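Long-range contacts in LYND (Lyngbya aestuarii, PDB 4V1T), which probably acts as a YcaO-type, ATP-dependent cyclodehydratase that forms heterocycles in peptide substrates: residues 206-214 with 358-366; 187-195 with 286-296. All coordinates share one frame; numbering follows the deposited sequence.

Overall arrangement
Both contacts are largely buried and meet through packing: L207 CD1 lies 3.4 Å from I290 CD1, and V362 CG1 lies 3.6 Å from W191 CZ3. Their centres are about 14 Å apart. Contact 2 (187-195 with 286-296) is a regular antiparallel strand pair inside a mixed sheet, held by backbone hydrogen bonds, with a second subunit touching parts of it. Contact 1 (206-214 with 358-366) sets helix 204-213, which follows strand 189-196 in the chain, against an irregular loop, and side-chain donors of 206-214 bond carbonyls of the loop. It lies nearer the centre of the chain, about 9 Å away against 20 Å for contact 2, and includes the zinc ligand C206.

Contact 1 of 2, residues 206-214 with 358-366; sequences CLAHRLRGN and LISPVTGVV. With ZN (zinc ion), chain K.
R210 and N214, four residues apart in 206-214, reach to carbonyls of the loop 358-366. The R210 chain bends at chi2 (-70°), which lays CG and CD along the T363 carbonyl and brings NH1 to T363 O at 2.9 Å. The acceptor is tilted 20° from the guanidinium plane, and the donor lies in the carbonyl plane. V365 CG1 covers one guanidinium face near its rim, 3.9 Å from R210 CZ, while NH2 forms a salt bridge with D724.

The N214 amide is anchored at both ends. N214 ND2 donates almost straight to G364 O (2.9 Å), which lies in the amide plane although the donor stands above the carbonyl plane; a second bond, to V362 O, is weak. A water donates to both N214 OD1 and S360 O. Within the loop, S360 OG accepts from the backbone N of V362 and T363, an ST turn and ST motif, and is also hydrogen-bonded to H303 ND1. L211 and V362 run side by side, L211 CD2 to V362 CG1 3.9 Å.

At the start of the segment, C206 joins C203, C311 and C314 on the zinc ion. The loop packs against helix 413-429 through L358, and against strand 299-304 through V362 and T363; W191 of strand 189-196 touches L211 and V362.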
loop_
_atom_site.group_PDB
_atom_site.type_symbol
_atom_site.label_atom_id
_atom_site.label_comp_id
_atom_site.label_asym_id
_atom_site.label_seq_id
_atom_site.Cartn_x
_atom_site.Cartn_y
_atom_site.Cartn_z
ATOM N N CYS B 206 9.185 -2.268 -26.280
ATOM C CA CYS B 206 8.113 -1.912 -25.340
ATOM C C CYS B 206 8.697 -1.293 -24.068
ATOM O O CYS B 206 8.194 -0.299 -23.551
ATOM C CB CYS B 206 7.267 -3.135 -24.955
ATOM S SG CYS B 206 6.261 -3.854 -26.269
ATOM N N LEU B 207 9.760 -1.916 -23.571
ATOM C CA LEU B 207 10.453 -1.456 -22.374
ATOM C C LEU B 207 11.229 -0.164 -22.658
ATOM O O LEU B 207 11.154 0.811 -21.899
ATOM C CB LEU B 207 11.394 -2.555 -21.873
ATOM C CG LEU B 207 12.357 -2.214 -20.742
ATOM C CD1 LEU B 207 11.608 -1.928 -19.457
ATOM C CD2 LEU B 207 13.347 -3.340 -20.536
ATOM N N ALA B 208 11.963 -0.147 -23.760
ATOM C CA ALA B 208 12.791 1.002 -24.102
ATOM C C ALA B 208 11.964 2.288 -24.151
ATOM O O ALA B 208 12.409 3.337 -23.698
ATOM C CB ALA B 208 13.489 0.764 -25.425
ATOM N N HIS B 209 10.751 2.191 -24.684
ATOM C CA HIS B 209 9.866 3.342 -24.821
ATOM C C HIS B 209 9.535 3.944 -23.450
ATOM O O HIS B 209 9.355 5.141 -23.321
ATOM C CB HIS B 209 8.583 2.936 -25.549
ATOM C CG HIS B 209 7.719 4.084 -25.957
ATOM N ND1 HIS B 209 6.682 4.553 -25.179
ATOM C CD2 HIS B 209 7.722 4.849 -27.079
ATOM C CE1 HIS B 209 6.090 5.560 -25.799
ATOM N NE2 HIS B 209 6.703 5.760 -26.954
ATOM N N ARG B 210 9.452 3.106 -22.427
ATOM C CA ARG B 210 9.222 3.596 -21.075
ATOM C C ARG B 210 10.524 4.112 -20.458
ATOM O O ARG B 210 10.543 5.161 -19.813
ATOM C CB ARG B 210 8.626 2.487 -20.195
ATOM C CG ARG B 210 7.245 1.991 -20.618
ATOM C CD ARG B 210 6.173 3.043 -20.367
ATOM N NE ARG B 210 4.901 2.671 -20.979
ATOM C CZ ARG B 210 3.932 1.998 -20.368
ATOM N NH1 ARG B 210 4.061 1.605 -19.110
ATOM N NH2 ARG B 210 2.821 1.710 -21.031
ATOM N N LEU B 211 11.605 3.368 -20.654
ATOM C CA LEU B 211 12.907 3.723 -20.086
ATOM C C LEU B 211 13.401 5.082 -20.553
ATOM O O LEU B 211 13.770 5.917 -19.729
ATOM C CB LEU B 211 13.958 2.667 -20.443
ATOM C CG LEU B 211 13.910 1.340 -19.701
ATOM C CD1 LEU B 211 14.979 0.390 -20.226
ATOM C CD2 LEU B 211 14.076 1.543 -18.205
ATOM N N ARG B 212 13.418 5.290 -21.870
ATOM C CA ARG B 212 13.827 6.571 -22.465
ATOM C C ARG B 212 13.099 7.736 -21.798
ATOM O O ARG B 212 13.695 8.750 -21.460
ATOM C CB ARG B 212 13.556 6.569 -23.978
ATOM C CG ARG B 212 14.727 6.092 -24.826
ATOM C CD ARG B 212 14.269 5.411 -26.106
ATOM N NE ARG B 212 15.318 4.555 -26.648
ATOM C CZ ARG B 212 15.113 3.527 -27.466
ATOM N NH1 ARG B 212 13.884 3.202 -27.872
ATOM N NH2 ARG B 212 16.147 2.806 -27.877
ATOM N N GLY B 213 11.802 7.563 -21.596
ATOM C CA GLY B 213 10.976 8.587 -20.995
ATOM C C GLY B 213 11.271 8.840 -19.533
ATOM O O GLY B 213 11.267 9.984 -19.082
ATOM N N ASN B 214 11.527 7.775 -18.783
ATOM C CA ASN B 214 11.796 7.903 -17.356
ATOM C C ASN B 214 13.257 8.243 -17.032
ATOM O O ASN B 214 13.662 8.207 -15.872
ATOM C CB ASN B 214 11.377 6.614 -16.638
ATOM C CG ASN B 214 9.898 6.331 -16.785
ATOM O OD1 ASN B 214 9.086 7.252 -16.854
ATOM N ND2 ASN B 214 9.535 5.056 -16.832
ATOM N N LEU B 358 1.058 1.167 -13.158
ATOM C CA LEU B 358 1.658 2.230 -13.950
ATOM C C LEU B 358 2.637 3.065 -13.115
ATOM O O LEU B 358 3.382 3.883 -13.660
ATOM C CB LEU B 358 0.570 3.117 -14.542
ATOM C CG LEU B 358 -0.366 2.441 -15.539
ATOM C CD1 LEU B 358 -1.398 3.452 -16.024
ATOM C CD2 LEU B 358 0.392 1.857 -16.715
ATOM N N ILE B 359 2.638 2.860 -11.799
ATOM C CA ILE B 359 3.587 3.560 -10.923
ATOM C C ILE B 359 4.911 2.808 -10.886
ATOM O O ILE B 359 5.028 1.764 -10.243
ATOM C CB ILE B 359 3.049 3.723 -9.482
ATOM C CG1 ILE B 359 1.683 4.417 -9.474
ATOM C CG2 ILE B 359 4.026 4.541 -8.642
ATOM C CD1 ILE B 359 0.894 4.230 -8.200
ATOM N N SER B 360 5.897 3.348 -11.583
ATOM C CA SER B 360 7.223 2.756 -11.649
ATOM C C SER B 360 8.174 3.662 -12.410
ATOM O O SER B 360 7.891 4.036 -13.549
ATOM C CB SER B 360 7.174 1.399 -12.345
ATOM O OG SER B 360 8.485 0.968 -12.675
ATOM N N PRO B 361 9.322 4.001 -11.803
ATOM C CA PRO B 361 10.287 4.837 -12.520
ATOM C C PRO B 361 11.084 4.082 -13.577
ATOM O O PRO B 361 11.942 4.669 -14.222
ATOM C CB PRO B 361 11.203 5.338 -11.404
ATOM C CG PRO B 361 11.167 4.265 -10.387
ATOM C CD PRO B 361 9.788 3.663 -10.445
ATOM N N VAL B 362 10.788 2.792 -13.757
ATOM C CA VAL B 362 11.501 1.948 -14.716
ATOM C C VAL B 362 10.599 1.588 -15.890
ATOM O O VAL B 362 10.921 1.879 -17.044
ATOM C CB VAL B 362 12.004 0.652 -14.043
ATOM C CG1 VAL B 362 12.707 -0.255 -15.049
ATOM C CG2 VAL B 362 12.927 0.990 -12.878
ATOM N N THR B 363 9.468 0.970 -15.582
ATOM C CA THR B 363 8.545 0.462 -16.593
ATOM C C THR B 363 7.236 1.246 -16.643
ATOM O O THR B 363 6.388 1.003 -17.505
ATOM C CB THR B 363 8.203 -1.017 -16.310
ATOM O OG1 THR B 363 7.659 -1.615 -17.483
ATOM C CG2 THR B 363 7.204 -1.122 -15.172
ATOM N N GLY B 364 7.071 2.168 -15.699
ATOM C CA GLY B 364 5.816 2.879 -15.539
ATOM C C GLY B 364 5.771 4.222 -16.240
ATOM O O GLY B 364 6.660 4.565 -17.008
ATOM N N VAL B 365 4.720 4.979 -15.953
ATOM C CA VAL B 365 4.510 6.300 -16.545
ATOM C C VAL B 365 4.426 7.377 -15.474
ATOM O O VAL B 365 4.449 8.556 -15.797
ATOM C CB VAL B 365 3.226 6.345 -17.398
ATOM C CG1 VAL B 365 3.327 5.350 -18.537
ATOM C CG2 VAL B 365 2.012 6.041 -16.542
ATOM N N VAL B 366 4.301 6.969 -14.209
ATOM C CA VAL B 366 4.367 7.905 -13.085
ATOM C C VAL B 366 5.482 7.476 -12.136
ATOM O O VAL B 366 5.584 6.312 -11.771
ATOM C CB VAL B 366 3.009 8.028 -12.345
ATOM C CG1 VAL B 366 1.863 8.041 -13.337
ATOM C CG2 VAL B 366 2.777 6.896 -11.394
HETATM ZN ZN ZN K . 7.086 -4.242 -28.460
HETATM O O HOH W 1 7.424 6.689 -14.506
#

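Contact 2 of 2, residues 187-195 with 286-296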
loop_
_atom_site.group_PDB
_atom_site.type_symbol
_atom_site.label_atom_id
_atom_site.label_comp_id
_atom_site.label_asym_id
_atom_site.label_seq_id
_atom_site.Cartn_x
_atom_site.Cartn_y
_atom_site.Cartn_z
ATOM N N GLY B 187 26.693 -2.348 -10.973
ATOM C CA GLY B 187 26.070 -1.128 -10.496
ATOM C C GLY B 187 25.457 -1.352 -9.135
ATOM O O GLY B 187 25.345 -2.489 -8.671
ATOM N N SER B 188 25.066 -0.256 -8.494
ATOM C CA SER B 188 24.540 -0.293 -7.139
ATOM C C SER B 188 23.099 -0.779 -7.098
ATOM O O SER B 188 22.570 -1.043 -6.019
ATOM C CB SER B 188 24.623 1.102 -6.509
ATOM O OG SER B 188 24.011 2.061 -7.354
ATOM N N VAL B 189 22.469 -0.873 -8.266
ATOM C CA VAL B 189 21.128 -1.426 -8.381
ATOM C C VAL B 189 21.094 -2.589 -9.363
ATOM O O VAL B 189 21.291 -2.403 -10.563
ATOM C CB VAL B 189 20.110 -0.369 -8.843
ATOM C CG1 VAL B 189 18.694 -0.928 -8.760
ATOM C CG2 VAL B 189 20.229 0.899 -8.002
ATOM N N LEU B 190 20.839 -3.787 -8.850
ATOM C CA LEU B 190 20.642 -4.953 -9.690
ATOM C C LEU B 190 19.351 -4.802 -10.461
ATOM O O LEU B 190 18.318 -4.515 -9.869
ATOM C CB LEU B 190 20.608 -6.236 -8.848
ATOM C CG LEU B 190 19.982 -7.484 -9.493
ATOM C CD1 LEU B 190 20.816 -7.993 -10.660
ATOM C CD2 LEU B 190 19.781 -8.583 -8.467
ATOM N N TRP B 191 19.416 -4.974 -11.781
ATOM C CA TRP B 191 18.211 -5.157 -12.591
ATOM C C TRP B 191 18.170 -6.610 -13.017
ATOM O O TRP B 191 19.161 -7.155 -13.496
ATOM C CB TRP B 191 18.188 -4.265 -13.828
ATOM C CG TRP B 191 18.116 -2.799 -13.556
ATOM C CD1 TRP B 191 18.697 -2.119 -12.521
ATOM C CD2 TRP B 191 17.428 -1.829 -14.346
ATOM N NE1 TRP B 191 18.402 -0.778 -12.616
ATOM C CE2 TRP B 191 17.631 -0.572 -13.730
ATOM C CE3 TRP B 191 16.658 -1.896 -15.513
ATOM C CZ2 TRP B 191 17.091 0.611 -14.247
ATOM C CZ3 TRP B 191 16.122 -0.726 -16.025
ATOM C CH2 TRP B 191 16.342 0.515 -15.390
ATOM N N LEU B 192 17.014 -7.230 -12.836
ATOM C CA LEU B 192 16.829 -8.636 -13.140
ATOM C C LEU B 192 15.507 -8.815 -13.889
ATOM O O LEU B 192 14.446 -8.495 -13.380
ATOM C CB LEU B 192 16.858 -9.450 -11.844
ATOM C CG LEU B 192 16.589 -10.946 -11.938
ATOM C CD1 LEU B 192 17.609 -11.646 -12.816
ATOM C CD2 LEU B 192 16.570 -11.564 -10.548
ATOM N N GLY B 193 15.588 -9.325 -15.109
ATOM C CA GLY B 193 14.421 -9.485 -15.955
ATOM C C GLY B 193 14.293 -8.311 -16.909
ATOM O O GLY B 193 15.085 -7.366 -16.849
ATOM N N PRO B 194 13.300 -8.361 -17.794
ATOM C CA PRO B 194 12.349 -9.466 -17.869
ATOM C C PRO B 194 12.843 -10.642 -18.683
ATOM O O PRO B 194 13.905 -10.576 -19.313
ATOM C CB PRO B 194 11.161 -8.825 -18.565
ATOM C CG PRO B 194 11.796 -7.892 -19.530
ATOM C CD PRO B 194 13.041 -7.362 -18.846
ATOM N N VAL B 195 12.067 -11.719 -18.641
ATOM C CA VAL B 195 12.113 -12.735 -19.664
ATOM C C VAL B 195 11.195 -12.263 -20.784
ATOM O O VAL B 195 9.995 -12.093 -20.572
ATOM C CB VAL B 195 11.647 -14.113 -19.147
ATOM C CG1 VAL B 195 11.393 -15.079 -20.302
ATOM C CG2 VAL B 195 12.676 -14.688 -18.190
ATOM N N LEU B 286 10.144 -14.267 -14.151
ATOM C CA LEU B 286 10.470 -12.906 -14.586
ATOM C C LEU B 286 9.846 -12.505 -15.926
ATOM O O LEU B 286 10.188 -11.467 -16.485
ATOM C CB LEU B 286 11.981 -12.755 -14.666
ATOM C CG LEU B 286 12.737 -12.924 -13.349
ATOM C CD1 LEU B 286 14.234 -12.886 -13.610
ATOM C CD2 LEU B 286 12.347 -11.843 -12.364
ATOM N N ASP B 287 8.940 -13.323 -16.453
ATOM C CA ASP B 287 8.281 -12.992 -17.720
ATOM C C ASP B 287 7.419 -11.741 -17.565
ATOM O O ASP B 287 6.493 -11.706 -16.761
ATOM C CB ASP B 287 7.438 -14.163 -18.232
ATOM C CG ASP B 287 6.454 -14.684 -17.186
ATOM O OD1 ASP B 287 6.827 -14.775 -15.997
ATOM O OD2 ASP B 287 5.308 -14.985 -17.555
ATOM N N GLY B 288 7.742 -10.711 -18.338
ATOM C CA GLY B 288 7.014 -9.441 -18.282
ATOM C C GLY B 288 7.204 -8.664 -16.989
ATOM O O GLY B 288 6.365 -7.841 -16.620
ATOM N N LYS B 289 8.311 -8.930 -16.299
ATOM C CA LYS B 289 8.591 -8.331 -14.997
ATOM C C LYS B 289 10.048 -7.944 -14.901
ATOM O O LYS B 289 10.916 -8.687 -15.339
ATOM C CB LYS B 289 8.289 -9.314 -13.863
ATOM C CG LYS B 289 7.079 -8.974 -13.018
ATOM C CD LYS B 289 7.153 -9.650 -11.653
ATOM C CE LYS B 289 7.095 -11.171 -11.752
ATOM N NZ LYS B 289 7.634 -11.832 -10.525
ATOM N N ILE B 290 10.314 -6.790 -14.299
ATOM C CA ILE B 290 11.678 -6.418 -13.945
ATOM C C ILE B 290 11.778 -6.266 -12.431
ATOM O O ILE B 290 10.925 -5.658 -11.789
ATOM C CB ILE B 290 12.109 -5.122 -14.626
ATOM C CG1 ILE B 290 12.068 -5.303 -16.144
ATOM C CG2 ILE B 290 13.521 -4.741 -14.186
ATOM C CD1 ILE B 290 12.275 -4.025 -16.919
ATOM N N ILE B 291 12.841 -6.822 -11.872
ATOM C CA ILE B 291 13.133 -6.687 -10.453
ATOM C C ILE B 291 14.342 -5.793 -10.277
ATOM O O ILE B 291 15.377 -6.031 -10.891
ATOM C CB ILE B 291 13.459 -8.046 -9.816
ATOM C CG1 ILE B 291 12.277 -8.993 -9.986
ATOM C CG2 ILE B 291 13.860 -7.884 -8.349
ATOM C CD1 ILE B 291 11.044 -8.613 -9.197
ATOM N N THR B 292 14.205 -4.778 -9.437
ATOM C CA THR B 292 15.333 -3.929 -9.080
ATOM C C THR B 292 15.657 -4.155 -7.614
ATOM O O THR B 292 14.784 -4.055 -6.757
ATOM C CB THR B 292 15.066 -2.429 -9.335
ATOM O OG1 THR B 292 13.895 -2.012 -8.620
ATOM C CG2 THR B 292 14.868 -2.178 -10.813
ATOM N N LEU B 293 16.914 -4.489 -7.343
ATOM C CA LEU B 293 17.412 -4.629 -5.987
ATOM C C LEU B 293 18.491 -3.582 -5.745
ATOM O O LEU B 293 19.631 -3.730 -6.189
ATOM C CB LEU B 293 17.969 -6.030 -5.749
ATOM C CG LEU B 293 18.649 -6.279 -4.398
ATOM C CD1 LEU B 293 17.677 -6.089 -3.252
ATOM C CD2 LEU B 293 19.269 -7.669 -4.351
ATOM N N ASN B 294 18.115 -2.519 -5.045
ATOM C CA ASN B 294 19.056 -1.476 -4.672
ATOM C C ASN B 294 19.955 -1.982 -3.558
ATOM O O ASN B 294 19.473 -2.352 -2.488
ATOM C CB ASN B 294 18.303 -0.219 -4.242
ATOM C CG ASN B 294 19.188 1.010 -4.221
ATOM O OD1 ASN B 294 20.341 0.958 -3.794
ATOM N ND2 ASN B 294 18.658 2.116 -4.692
ATOM N N HIS B 295 21.256 -2.029 -3.826
ATOM C CA HIS B 295 22.225 -2.570 -2.881
ATOM C C HIS B 295 22.656 -1.534 -1.828
ATOM O O HIS B 295 22.882 -1.890 -0.669
ATOM C CB HIS B 295 23.467 -3.066 -3.626
ATOM C CG HIS B 295 23.225 -4.250 -4.506
ATOM N ND1 HIS B 295 22.848 -5.481 -4.011
ATOM C CD2 HIS B 295 23.336 -4.403 -5.850
ATOM C CE1 HIS B 295 22.725 -6.335 -5.012
ATOM N NE2 HIS B 295 23.010 -5.706 -6.137
ATOM N N SER B 296 22.758 -0.269 -2.234
ATOM C CA SER B 296 23.280 0.798 -1.369
ATOM C C SER B 296 22.279 1.095 -0.234
ATOM O O SER B 296 22.579 0.882 0.948
ATOM C CB SER B 296 23.605 2.058 -2.201
ATOM O OG SER B 296 22.460 2.519 -2.892
#
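Two neighbouring strands of a seven-stranded mixed sheet, 189-196 and 289-294, form this antiparallel pair, their directions 164° apart. Hydrogen-bonded pairs L190/L293 and L192/I291 each close a two-bond ring, as in I291 N to L192 O at 2.8 Å. Beyond them, H295 N donates to S188 O.

On the face of V189, W191, T292 and N294, T292 CG2 sits over the five-membered ring of W191, 4.1 Å from its centroid and 5° off the normal, a CH-pi contact. T292 OG1 is hydrogen-bonded to H303 NE2. On the other face L190 CB and L293 CB meet at 4.1 Å, and L286 crosses L192 at about a right angle, with L286 CD1 pressed to 3.5 Å from L192 CG. A chi1 of 176° sends that CG to where L286 CD1 meets it.

Regular pairing ends at G193 and the cis peptide before P194, where P194 CD packs on I290 CG1 at 3.5 Å. On the partner segment a type II turn, L286 to K289, leads into strand 289-294; L286 O accepts from V195 N and K289 N on opposite faces of its plane.

At the far end, Q29 of the second subunit hydrogen-bonds S188, N294 and S296, and E98 of that subunit also bonds S188 OG. Strands 180-184 and 299-304 flank the pair, and helix 250-275 packs on L192, V195 and L286.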